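Local coordinates for Ketoacyl_synth_N domain-containing protein (Photorhabdus luminescens subsp. laumondii, PDB 6SMO) that probably takes part in polyketide chain building as a ketosynthase-family subunit, paired with a second ketosynthase-like chain and with a poly-keto chain bound, at residues Gly97-Asn102 with Ser149-Thr154; Glu212-Asp217 with Ile282-Lys287; Glu267-Asn272 with Gln351-Arg356; Val276-Gly281 with Ile304-Tyr309. All blocks are in the same frame, centred on the assembly; numbering follows the deposited sequence.

Contact 1 lies in the first half of the chain, fully buried, where strand 96-101 meets the 149-154 segment and a second, ketosynthase-like chain supplies partners for Ser-152 and Lys-153. The other three belong to the second half and touch one another. Contacts 3 and 4 share neighbouring strands of one sheet, and contact 4 nests within the loop that contact 3 closes; both are buried, the former apolar with one weak amide bond, the latter mixing backbone, apolar and arginine chemistry. Contact 2, partly buried and about 11 Å from contact 4 between centres, relies on loop backbone bonds and weakly bonding long side chains. Glu-286 of contact 2 grips the backbone of Asp-280 and Gly-281 in contact 4.

Contact 1 (Gly97-Asn102 with Ser149-Thr154); sequences GIYVGN and SAQSKT
Lys-153 CB lies over one face of the Tyr-99 ring, 4.3 Å from its centroid, a CH-pi contact that uses the methylene part of the lysine. Its CG packs near the hydroxyl, and bends further out carry the ammonium away to Asp-196 and Ser-291 of the partner subunit. Gln-151 reaches the same phenol from another direction: with CG anti to the backbone N (chi1 -175°) and the chain extended, NE2 donates to Tyr-99 OH over 2.8 Å. The bond is nearly straight (164°) and lies in the amide plane, although ring and amide planes are turned 47° apart. A long amide suits this place because it can reach the hydroxyl at the far end of the ring from a backbone several Å away. Ser-152 OG accepts from Ile-98 N at 2.9 Å, and also bonds Asn-293 of the partner chain. Further on the backbones meet in one parallel bridge, Val-100 with Thr-154, where strand 154-155 begins; Val-100 N gives a 3.0 Å bond to Lys-153 O, while Thr-154 turns its hydroxyl to Gln-139. Here, as in ketosynthases of the thiolase fold, the segment bonds by its backbone to the second chain, so the dimer interface lies along it. The chemistry implies that Ser-152 OG is satisfied jointly by both subunits, and that the charge on Lys-153 NZ is probably stabilised by the aspartate across the interface.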
# COMPACT_ATOMS: atom_id res chain seq x y z
N GLY C 97 -11.04 5.45 9.95
CA GLY C 97 -10.00 4.96 9.03
C GLY C 97 -9.51 3.57 9.42
O GLY C 97 -9.90 3.09 10.51
N ILE C 98 -8.71 2.95 8.56
CA ILE C 98 -8.14 1.58 8.75
C ILE C 98 -6.64 1.62 8.42
O ILE C 98 -6.31 1.89 7.26
CB ILE C 98 -8.88 0.55 7.86
CG1 ILE C 98 -10.39 0.58 8.08
CG2 ILE C 98 -8.31 -0.85 8.08
CD1 ILE C 98 -11.18 0.09 6.89
N TYR C 99 -5.78 1.36 9.42
CA TYR C 99 -4.31 1.29 9.27
C TYR C 99 -3.84 -0.16 9.40
O TYR C 99 -4.17 -0.81 10.42
CB TYR C 99 -3.61 2.22 10.26
CG TYR C 99 -3.34 3.60 9.71
CD1 TYR C 99 -4.37 4.49 9.49
CD2 TYR C 99 -2.05 4.00 9.39
CE1 TYR C 99 -4.14 5.76 8.97
CE2 TYR C 99 -1.80 5.26 8.88
CZ TYR C 99 -2.84 6.14 8.66
OH TYR C 99 -2.60 7.38 8.16
N VAL C 100 -3.14 -0.67 8.38
CA VAL C 100 -2.72 -2.10 8.33
C VAL C 100 -1.21 -2.21 8.11
O VAL C 100 -0.63 -1.32 7.50
CB VAL C 100 -3.48 -2.84 7.22
CG1 VAL C 100 -3.32 -4.35 7.28
CG2 VAL C 100 -4.95 -2.47 7.18
N GLY C 101 -0.61 -3.27 8.66
CA GLY C 101 0.79 -3.67 8.48
C GLY C 101 0.88 -5.07 7.91
O GLY C 101 0.36 -6.00 8.57
N ASN C 102 1.47 -5.24 6.73
CA ASN C 102 1.60 -6.55 6.04
C ASN C 102 2.81 -6.50 5.10
O ASN C 102 2.88 -5.57 4.28
CB ASN C 102 0.33 -6.92 5.28
CG ASN C 102 0.44 -8.26 4.58
OD1 ASN C 102 0.43 -8.32 3.36
ND2 ASN C 102 0.56 -9.33 5.35
N SER C 149 -14.50 5.34 5.60
CA SER C 149 -14.18 6.20 4.43
C SER C 149 -13.02 7.18 4.71
O SER C 149 -12.61 7.85 3.75
CB SER C 149 -15.41 6.95 3.99
OG SER C 149 -16.39 6.04 3.50
N ALA C 150 -12.52 7.26 5.95
CA ALA C 150 -11.44 8.21 6.34
C ALA C 150 -10.07 7.67 5.90
O ALA C 150 -10.00 6.49 5.49
CB ALA C 150 -11.46 8.46 7.83
N GLN C 151 -9.04 8.52 5.98
CA GLN C 151 -7.63 8.21 5.63
C GLN C 151 -7.28 6.79 6.09
O GLN C 151 -7.42 6.52 7.29
CB GLN C 151 -6.70 9.25 6.26
CG GLN C 151 -5.23 9.10 5.87
CD GLN C 151 -4.39 10.24 6.38
OE1 GLN C 151 -4.61 11.40 6.05
NE2 GLN C 151 -3.41 9.91 7.21
N SER C 152 -6.85 5.93 5.16
CA SER C 152 -6.54 4.50 5.39
C SER C 152 -5.27 4.11 4.63
O SER C 152 -5.27 4.20 3.39
CB SER C 152 -7.71 3.63 4.99
OG SER C 152 -8.83 3.88 5.83
N LYS C 153 -4.24 3.64 5.35
CA LYS C 153 -2.94 3.29 4.72
C LYS C 153 -2.46 1.90 5.13
O LYS C 153 -2.90 1.40 6.16
CB LYS C 153 -1.86 4.29 5.14
CG LYS C 153 -2.21 5.75 4.94
CD LYS C 153 -2.39 6.07 3.49
CE LYS C 153 -3.59 6.94 3.24
NZ LYS C 153 -4.28 6.50 2.00
N THR C 154 -1.59 1.33 4.30
CA THR C 154 -0.96 0.01 4.55
C THR C 154 0.55 0.20 4.47
O THR C 154 1.01 0.88 3.55
CB THR C 154 -1.39 -1.05 3.53
OG1 THR C 154 -2.81 -1.16 3.51
CG2 THR C 154 -0.81 -2.41 3.84

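Contact 2 (Glu212-Asp217 with Ile282-Lys287); sequences EKQPGD and IYDDEK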
# COMPACT_ATOMS: atom_id res chain seq x y z
N GLU C 212 23.60 -11.16 15.37
CA GLU C 212 23.11 -12.55 15.17
C GLU C 212 21.70 -12.69 15.75
O GLU C 212 21.38 -11.97 16.72
CB GLU C 212 24.06 -13.55 15.81
CG GLU C 212 25.41 -13.64 15.12
CD GLU C 212 25.37 -14.23 13.72
OE1 GLU C 212 26.00 -13.64 12.81
OE2 GLU C 212 24.71 -15.27 13.53
N LYS C 213 20.90 -13.60 15.18
CA LYS C 213 19.50 -13.90 15.60
C LYS C 213 19.52 -14.96 16.71
O LYS C 213 20.44 -15.80 16.72
CB LYS C 213 18.67 -14.42 14.42
CG LYS C 213 18.31 -13.39 13.36
CD LYS C 213 17.45 -13.95 12.26
CE LYS C 213 17.03 -12.91 11.23
NZ LYS C 213 15.97 -12.01 11.76
N GLN C 214 18.52 -14.92 17.60
CA GLN C 214 18.25 -15.98 18.61
C GLN C 214 17.54 -17.14 17.91
O GLN C 214 16.86 -16.93 16.91
CB GLN C 214 17.38 -15.44 19.75
CG GLN C 214 18.10 -14.46 20.66
CD GLN C 214 17.26 -14.04 21.84
OE1 GLN C 214 16.34 -14.73 22.26
NE2 GLN C 214 17.58 -12.88 22.40
N PRO C 215 17.68 -18.39 18.39
CA PRO C 215 16.87 -19.51 17.90
C PRO C 215 15.38 -19.27 18.21
O PRO C 215 15.06 -18.99 19.35
CB PRO C 215 17.40 -20.74 18.66
CG PRO C 215 18.76 -20.32 19.17
CD PRO C 215 18.66 -18.83 19.41
N GLY C 216 14.52 -19.36 17.19
CA GLY C 216 13.07 -19.13 17.32
C GLY C 216 12.30 -19.65 16.11
O GLY C 216 12.89 -19.74 15.02
N ASP C 217 11.02 -19.97 16.32
CA ASP C 217 10.06 -20.42 15.27
C ASP C 217 9.37 -19.18 14.68
O ASP C 217 9.74 -18.05 15.06
CB ASP C 217 9.06 -21.42 15.84
CG ASP C 217 9.69 -22.68 16.40
OD1 ASP C 217 10.57 -23.24 15.72
OD2 ASP C 217 9.30 -23.09 17.51
N ILE C 282 14.42 -10.72 18.98
CA ILE C 282 14.89 -11.41 17.74
C ILE C 282 16.40 -11.64 17.86
O ILE C 282 16.84 -12.80 17.66
CB ILE C 282 14.54 -10.61 16.48
CG1 ILE C 282 13.03 -10.37 16.34
CG2 ILE C 282 15.12 -11.27 15.23
CD1 ILE C 282 12.21 -11.63 16.12
N TYR C 283 17.16 -10.59 18.18
CA TYR C 283 18.65 -10.55 18.12
C TYR C 283 19.23 -10.64 19.54
O TYR C 283 18.57 -10.22 20.51
CB TYR C 283 19.10 -9.29 17.38
CG TYR C 283 18.55 -9.17 15.99
CD1 TYR C 283 19.15 -9.81 14.92
CD2 TYR C 283 17.40 -8.44 15.74
CE1 TYR C 283 18.64 -9.71 13.63
CE2 TYR C 283 16.87 -8.33 14.46
CZ TYR C 283 17.49 -8.97 13.40
OH TYR C 283 16.98 -8.87 12.14
N ASP C 284 20.46 -11.17 19.63
CA ASP C 284 21.16 -11.53 20.89
C ASP C 284 21.60 -10.26 21.64
O ASP C 284 21.45 -10.23 22.88
CB ASP C 284 22.38 -12.42 20.62
CG ASP C 284 22.04 -13.77 20.01
OD1 ASP C 284 20.92 -13.91 19.48
OD2 ASP C 284 22.91 -14.66 20.06
N ASP C 285 22.12 -9.26 20.92
CA ASP C 285 22.86 -8.10 21.49
C ASP C 285 21.90 -7.04 22.04
O ASP C 285 22.40 -6.11 22.69
CB ASP C 285 23.80 -7.49 20.44
CG ASP C 285 24.90 -8.42 19.96
OD1 ASP C 285 25.33 -9.28 20.76
OD2 ASP C 285 25.31 -8.29 18.79
N GLU C 286 20.59 -7.18 21.80
CA GLU C 286 19.55 -6.18 22.18
C GLU C 286 19.68 -5.80 23.66
O GLU C 286 19.75 -4.59 23.94
CB GLU C 286 18.15 -6.72 21.90
CG GLU C 286 17.04 -5.78 22.33
CD GLU C 286 15.64 -6.18 21.88
OE1 GLU C 286 15.43 -7.37 21.59
OE2 GLU C 286 14.77 -5.29 21.82
N LYS C 287 19.70 -6.79 24.55
CA LYS C 287 19.64 -6.59 26.03
C LYS C 287 20.85 -5.76 26.49
O LYS C 287 20.68 -4.96 27.43
CB LYS C 287 19.59 -7.93 26.78
CG LYS C 287 19.12 -7.83 28.22
CD LYS C 287 19.10 -9.15 28.97
CE LYS C 287 18.63 -9.00 30.40
NZ LYS C 287 18.77 -10.27 31.16
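The Lys-213 chain follows the ring of Tyr-283, the two leaving in one direction from a pair of bridged backbones. The lysine starts with CG anti to its carbonyl carbon and stays extended as far as CE, then bends at the last torsion (chi4 -75°), which brings NZ to Tyr-283 OH at 3.3 Å. On the way CG passes Tyr-283 CE1 at 3.7 Å. Lysine fits because its methylenes can lie beside an aromatic ring; the NZ bond is a weak addition, and the phenol oxygen also bonds Asn-359. Ile-282 CG2 covers part of one ring face near the rim, and the carbonyl oxygen of Glu-212 lies at the ring edge, close to its plane. Both segments are chiefly loop: 212-217 runs toward strand 218-229 of the thiolase-type core, and 282-287 leads into helix 286-296, so the contact ties the approach to a strand in one half of the fold to the approach to a helix in the other. Two backbone bonds bracket the Lys-213 and Tyr-283 pair. Gln-214 N meets Ile-282 O at 2.7 Å, almost straight at 176°, and Asp-284 N reaches Glu-212 O at 3.2 Å. With its chain straight past CG, Gln-214 brings NE2 to Tyr-283 O at 3.4 Å, again weakly; its amide and the Asp-284 carboxylate are turned 63° apart, and Gln-214 CG passes near Asp-284 OD1.

Contact 3 (Glu267-Asn272 with Gln351-Arg356); sequences ELFNHN and QIIIQR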
# COMPACT_ATOMS: atom_id res chain seq x y z
N GLU C 267 13.37 8.10 26.25
CA GLU C 267 12.61 9.37 26.44
C GLU C 267 11.12 9.07 26.67
O GLU C 267 10.46 9.89 27.34
CB GLU C 267 12.79 10.30 25.24
CG GLU C 267 14.00 11.21 25.36
CD GLU C 267 14.32 12.03 24.12
OE1 GLU C 267 15.48 12.47 23.98
OE2 GLU C 267 13.40 12.23 23.29
N LEU C 268 10.61 7.94 26.15
CA LEU C 268 9.18 7.53 26.27
C LEU C 268 8.82 7.30 27.75
O LEU C 268 7.65 7.52 28.10
CB LEU C 268 8.93 6.25 25.46
CG LEU C 268 8.83 6.41 23.94
CD1 LEU C 268 8.65 5.06 23.27
CD2 LEU C 268 7.69 7.35 23.56
N PHE C 269 9.79 6.87 28.57
CA PHE C 269 9.58 6.48 29.99
C PHE C 269 9.16 7.68 30.84
O PHE C 269 8.36 7.49 31.77
CB PHE C 269 10.85 5.82 30.56
CG PHE C 269 11.01 4.37 30.21
CD1 PHE C 269 11.70 3.98 29.07
CD2 PHE C 269 10.46 3.38 31.02
CE1 PHE C 269 11.84 2.64 28.75
CE2 PHE C 269 10.60 2.04 30.69
CZ PHE C 269 11.29 1.67 29.56
N ASN C 270 9.67 8.88 30.52
CA ASN C 270 9.46 10.13 31.31
C ASN C 270 10.01 9.92 32.73
O ASN C 270 9.40 10.42 33.69
CB ASN C 270 7.99 10.58 31.31
CG ASN C 270 7.65 11.48 30.15
OD1 ASN C 270 8.08 11.24 29.02
ND2 ASN C 270 6.87 12.52 30.41
N HIS C 271 11.14 9.20 32.85
CA HIS C 271 11.85 8.88 34.11
C HIS C 271 10.93 8.11 35.07
O HIS C 271 11.10 8.28 36.30
CB HIS C 271 12.40 10.16 34.76
CG HIS C 271 13.28 10.97 33.86
ND1 HIS C 271 12.88 12.18 33.34
CD2 HIS C 271 14.53 10.75 33.41
CE1 HIS C 271 13.85 12.68 32.59
NE2 HIS C 271 14.87 11.82 32.62
N ASN C 272 10.01 7.29 34.55
CA ASN C 272 9.05 6.49 35.35
C ASN C 272 9.73 5.18 35.77
O ASN C 272 10.29 4.50 34.88
CB ASN C 272 7.75 6.22 34.59
CG ASN C 272 6.67 5.59 35.44
OD1 ASN C 272 6.76 5.57 36.67
ND2 ASN C 272 5.64 5.06 34.80
N GLN C 351 2.58 2.01 33.14
CA GLN C 351 3.08 2.30 31.77
C GLN C 351 3.84 1.08 31.23
O GLN C 351 4.75 0.60 31.93
CB GLN C 351 3.99 3.53 31.77
CG GLN C 351 4.33 4.04 30.38
CD GLN C 351 5.17 5.30 30.40
OE1 GLN C 351 6.03 5.48 31.26
NE2 GLN C 351 4.93 6.17 29.44
N ILE C 352 3.48 0.62 30.02
CA ILE C 352 4.21 -0.45 29.27
C ILE C 352 4.72 0.15 27.96
O ILE C 352 3.90 0.70 27.20
CB ILE C 352 3.32 -1.69 29.04
CG1 ILE C 352 2.84 -2.30 30.36
CG2 ILE C 352 4.04 -2.71 28.17
CD1 ILE C 352 1.78 -3.36 30.20
N ILE C 353 6.03 0.05 27.72
CA ILE C 353 6.72 0.55 26.49
C ILE C 353 7.25 -0.67 25.72
O ILE C 353 8.03 -1.45 26.30
CB ILE C 353 7.84 1.55 26.85
CG1 ILE C 353 7.26 2.82 27.48
CG2 ILE C 353 8.71 1.87 25.65
CD1 ILE C 353 8.22 3.56 28.36
N ILE C 354 6.82 -0.81 24.46
CA ILE C 354 7.18 -1.95 23.56
C ILE C 354 8.15 -1.43 22.49
O ILE C 354 7.89 -0.35 21.94
CB ILE C 354 5.91 -2.56 22.92
CG1 ILE C 354 4.86 -2.91 23.98
CG2 ILE C 354 6.26 -3.76 22.05
CD1 ILE C 354 3.44 -2.68 23.54
N GLN C 355 9.22 -2.19 22.23
CA GLN C 355 10.25 -1.86 21.20
C GLN C 355 10.31 -2.98 20.16
O GLN C 355 10.20 -4.16 20.55
CB GLN C 355 11.62 -1.66 21.84
CG GLN C 355 12.63 -0.99 20.92
CD GLN C 355 13.99 -0.83 21.55
OE1 GLN C 355 14.51 0.28 21.67
NE2 GLN C 355 14.57 -1.94 21.96
N ARG C 356 10.46 -2.61 18.89
CA ARG C 356 10.75 -3.53 17.75
C ARG C 356 11.75 -2.85 16.81
O ARG C 356 11.78 -1.60 16.78
CB ARG C 356 9.46 -3.89 17.00
CG ARG C 356 8.75 -5.12 17.54
CD ARG C 356 8.42 -6.11 16.44
NE ARG C 356 9.63 -6.71 15.89
CZ ARG C 356 9.68 -7.45 14.78
NH1 ARG C 356 10.84 -7.95 14.38
NH2 ARG C 356 8.59 -7.67 14.06
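The Phe-269 ring carries Ile-353 CD1 over the middle of one face, 3.3 Å above the ring plane and only 8° off the normal measured from the centroid. All six ring carbons are thus near one methyl group, a CH-pi contact. On the helix side of its surroundings, Phe-269 meets the ring of Phe-294, from helix 286-296, edge-to-face. The second flat group, the amide of Gln-351, stands at 42° to that of Asn-272. Leu-268 and Phe-269, through Ile-353 and Gln-351, hold the 267-272 segment, which precedes strand 275-278, over one face of the sheet in the C-terminal half of a thiolase-type fold. Strand 351-356 lies between strand 275-278, parallel to it, and strand 362-369, antiparallel. Its side chains alternate: Gln-351 and Ile-353 point toward the loop, whereas Ile-352 and Ile-354 go to helix 319-329. A branched isoleucine suits this position because its two branches find different partners. CD1, at the end of the CG1 branch, takes the phenylalanine, while CG2 touches Leu-268 CD1 at 4.0 Å. Leucine and phenylalanine, next to each other in the loop, therefore bracket one residue of the strand. Gln-351 adds the polar part. A chi1 of -170° and a straight chain carry its amide out over the loop, where NE2 gives a weak bond of 3.3 Å to Leu-268 O, and another weak one to Ser-367. Its OE1 and Phe-269 O, both acceptors, face each other without a bond. The loop is braced within itself by Asn-272 N, which bonds Phe-269 O at 3.2 Å. Asn-272 ND2 ties it to the residue before the strand, bonding Asn-350 OD1.

Contact 4 (Val276-Gly281 with Ile304-Tyr309); sequences VFIMDG and INLRPY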
# COMPACT_ATOMS: atom_id res chain seq x y z
N VAL C 276 7.30 -1.36 32.68
CA VAL C 276 7.72 -2.68 32.13
C VAL C 276 8.12 -2.49 30.66
O VAL C 276 7.29 -1.95 29.90
CB VAL C 276 6.60 -3.73 32.29
CG1 VAL C 276 6.82 -4.95 31.39
CG2 VAL C 276 6.44 -4.16 33.74
N PHE C 277 9.33 -2.91 30.30
CA PHE C 277 9.89 -2.80 28.92
C PHE C 277 9.76 -4.15 28.20
O PHE C 277 10.47 -5.10 28.58
CB PHE C 277 11.35 -2.34 28.96
CG PHE C 277 11.95 -2.10 27.60
CD1 PHE C 277 11.62 -0.96 26.87
CD2 PHE C 277 12.84 -3.00 27.04
CE1 PHE C 277 12.18 -0.74 25.62
CE2 PHE C 277 13.39 -2.78 25.79
CZ PHE C 277 13.06 -1.65 25.08
N ILE C 278 8.86 -4.22 27.21
CA ILE C 278 8.72 -5.38 26.28
C ILE C 278 9.72 -5.17 25.13
O ILE C 278 9.65 -4.12 24.48
CB ILE C 278 7.27 -5.54 25.79
CG1 ILE C 278 6.33 -5.87 26.95
CG2 ILE C 278 7.18 -6.58 24.68
CD1 ILE C 278 4.85 -5.76 26.61
N MET C 279 10.59 -6.15 24.90
CA MET C 279 11.73 -6.05 23.94
C MET C 279 11.39 -6.79 22.64
O MET C 279 10.41 -7.56 22.64
CB MET C 279 13.03 -6.62 24.55
CG MET C 279 12.94 -8.06 25.02
SD MET C 279 14.37 -8.54 26.02
CE MET C 279 15.57 -8.91 24.74
N ASP C 280 12.17 -6.53 21.58
CA ASP C 280 12.03 -7.14 20.23
C ASP C 280 12.21 -8.65 20.35
O ASP C 280 11.31 -9.39 19.91
CB ASP C 280 13.03 -6.51 19.25
CG ASP C 280 12.92 -7.03 17.83
OD1 ASP C 280 11.78 -7.14 17.33
OD2 ASP C 280 13.97 -7.31 17.22
N GLY C 281 13.33 -9.09 20.93
CA GLY C 281 13.60 -10.50 21.28
C GLY C 281 14.01 -11.35 20.09
O GLY C 281 13.95 -12.59 20.22
N ILE C 304 11.00 -7.89 30.04
CA ILE C 304 10.14 -9.08 29.76
C ILE C 304 10.16 -9.35 28.25
O ILE C 304 9.69 -8.47 27.49
CB ILE C 304 8.72 -8.88 30.31
CG1 ILE C 304 8.70 -8.99 31.84
CG2 ILE C 304 7.73 -9.83 29.66
CD1 ILE C 304 7.44 -8.47 32.49
N ASN C 305 10.68 -10.51 27.84
CA ASN C 305 10.77 -10.96 26.42
C ASN C 305 9.63 -11.94 26.14
O ASN C 305 9.58 -12.99 26.82
CB ASN C 305 12.13 -11.59 26.13
CG ASN C 305 12.37 -11.84 24.65
OD1 ASN C 305 11.54 -11.49 23.81
ND2 ASN C 305 13.51 -12.44 24.33
N LEU C 306 8.75 -11.61 25.19
CA LEU C 306 7.58 -12.44 24.79
C LEU C 306 7.86 -13.18 23.48
O LEU C 306 6.98 -13.95 23.05
CB LEU C 306 6.34 -11.55 24.64
CG LEU C 306 5.94 -10.73 25.87
CD1 LEU C 306 4.65 -9.97 25.60
CD2 LEU C 306 5.79 -11.61 27.11
N ARG C 307 9.03 -12.96 22.86
CA ARG C 307 9.34 -13.45 21.49
C ARG C 307 9.55 -14.97 21.48
O ARG C 307 9.16 -15.62 20.51
CB ARG C 307 10.56 -12.72 20.90
CG ARG C 307 10.68 -12.85 19.39
CD ARG C 307 9.50 -12.27 18.62
NE ARG C 307 9.27 -10.86 18.94
CZ ARG C 307 8.17 -10.35 19.50
NH1 ARG C 307 8.10 -9.05 19.73
NH2 ARG C 307 7.14 -11.12 19.82
N PRO C 308 10.16 -15.60 22.51
CA PRO C 308 10.27 -17.06 22.55
C PRO C 308 8.91 -17.77 22.56
O PRO C 308 8.83 -18.87 22.03
CB PRO C 308 11.03 -17.35 23.86
CG PRO C 308 11.74 -16.05 24.17
CD PRO C 308 10.83 -14.96 23.66
N TYR C 309 7.89 -17.14 23.15
CA TYR C 309 6.53 -17.70 23.36
C TYR C 309 5.63 -17.37 22.16
O TYR C 309 4.92 -18.28 21.68
CB TYR C 309 5.92 -17.18 24.67
CG TYR C 309 6.87 -17.20 25.85
CD1 TYR C 309 7.55 -18.35 26.19
CD2 TYR C 309 7.07 -16.07 26.62
CE1 TYR C 309 8.42 -18.38 27.27
CE2 TYR C 309 7.93 -16.08 27.70
CZ TYR C 309 8.61 -17.23 28.03
OH TYR C 309 9.47 -17.25 29.10
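Ile-304 meets strand 275-278 first through its backbone: its N donates to Phe-277 O at 3.2 Å, nearly straight at 173°, and Ile-278 CA gives a C-H to Ile-304 O. Apolar contacts follow on the same segments. Val-276 CG1 touches Ile-304 CD1 at 3.7 Å, and Ile-278 CG2 lies 4.3 Å from Leu-306 CD1, the branched methyls filling the apolar side of the strand and of the turn that follows Ile-304. Met-279, its chain turned at chi3, lays CG and SD against Asn-305 CB. The polar set centres on the start of helix 307-310. Asn-305 OD1 accepts a capping bond from Arg-307 N at 3.1 Å, the donor standing above the carbonyl plane. The same oxygen lies against Gly-281 CA, where a positive phi (78°) and the closeness of Asn-305 OD1 and Arg-307 CB, which leave no place for a side chain, both suit glycine. Arg-307, folded back at chi2 and chi3, turns NE to Asp-280 O for a weak 2.7 Å bond, while the Asp-280 carboxylate pairs with Arg-356. Strands 275-278 and 302-304 run parallel, joined through helix 286-296 as a beta-alpha-beta crossover; strand 351-356 flanks strand 275-278, and helix 20-31 packs on Ile-304.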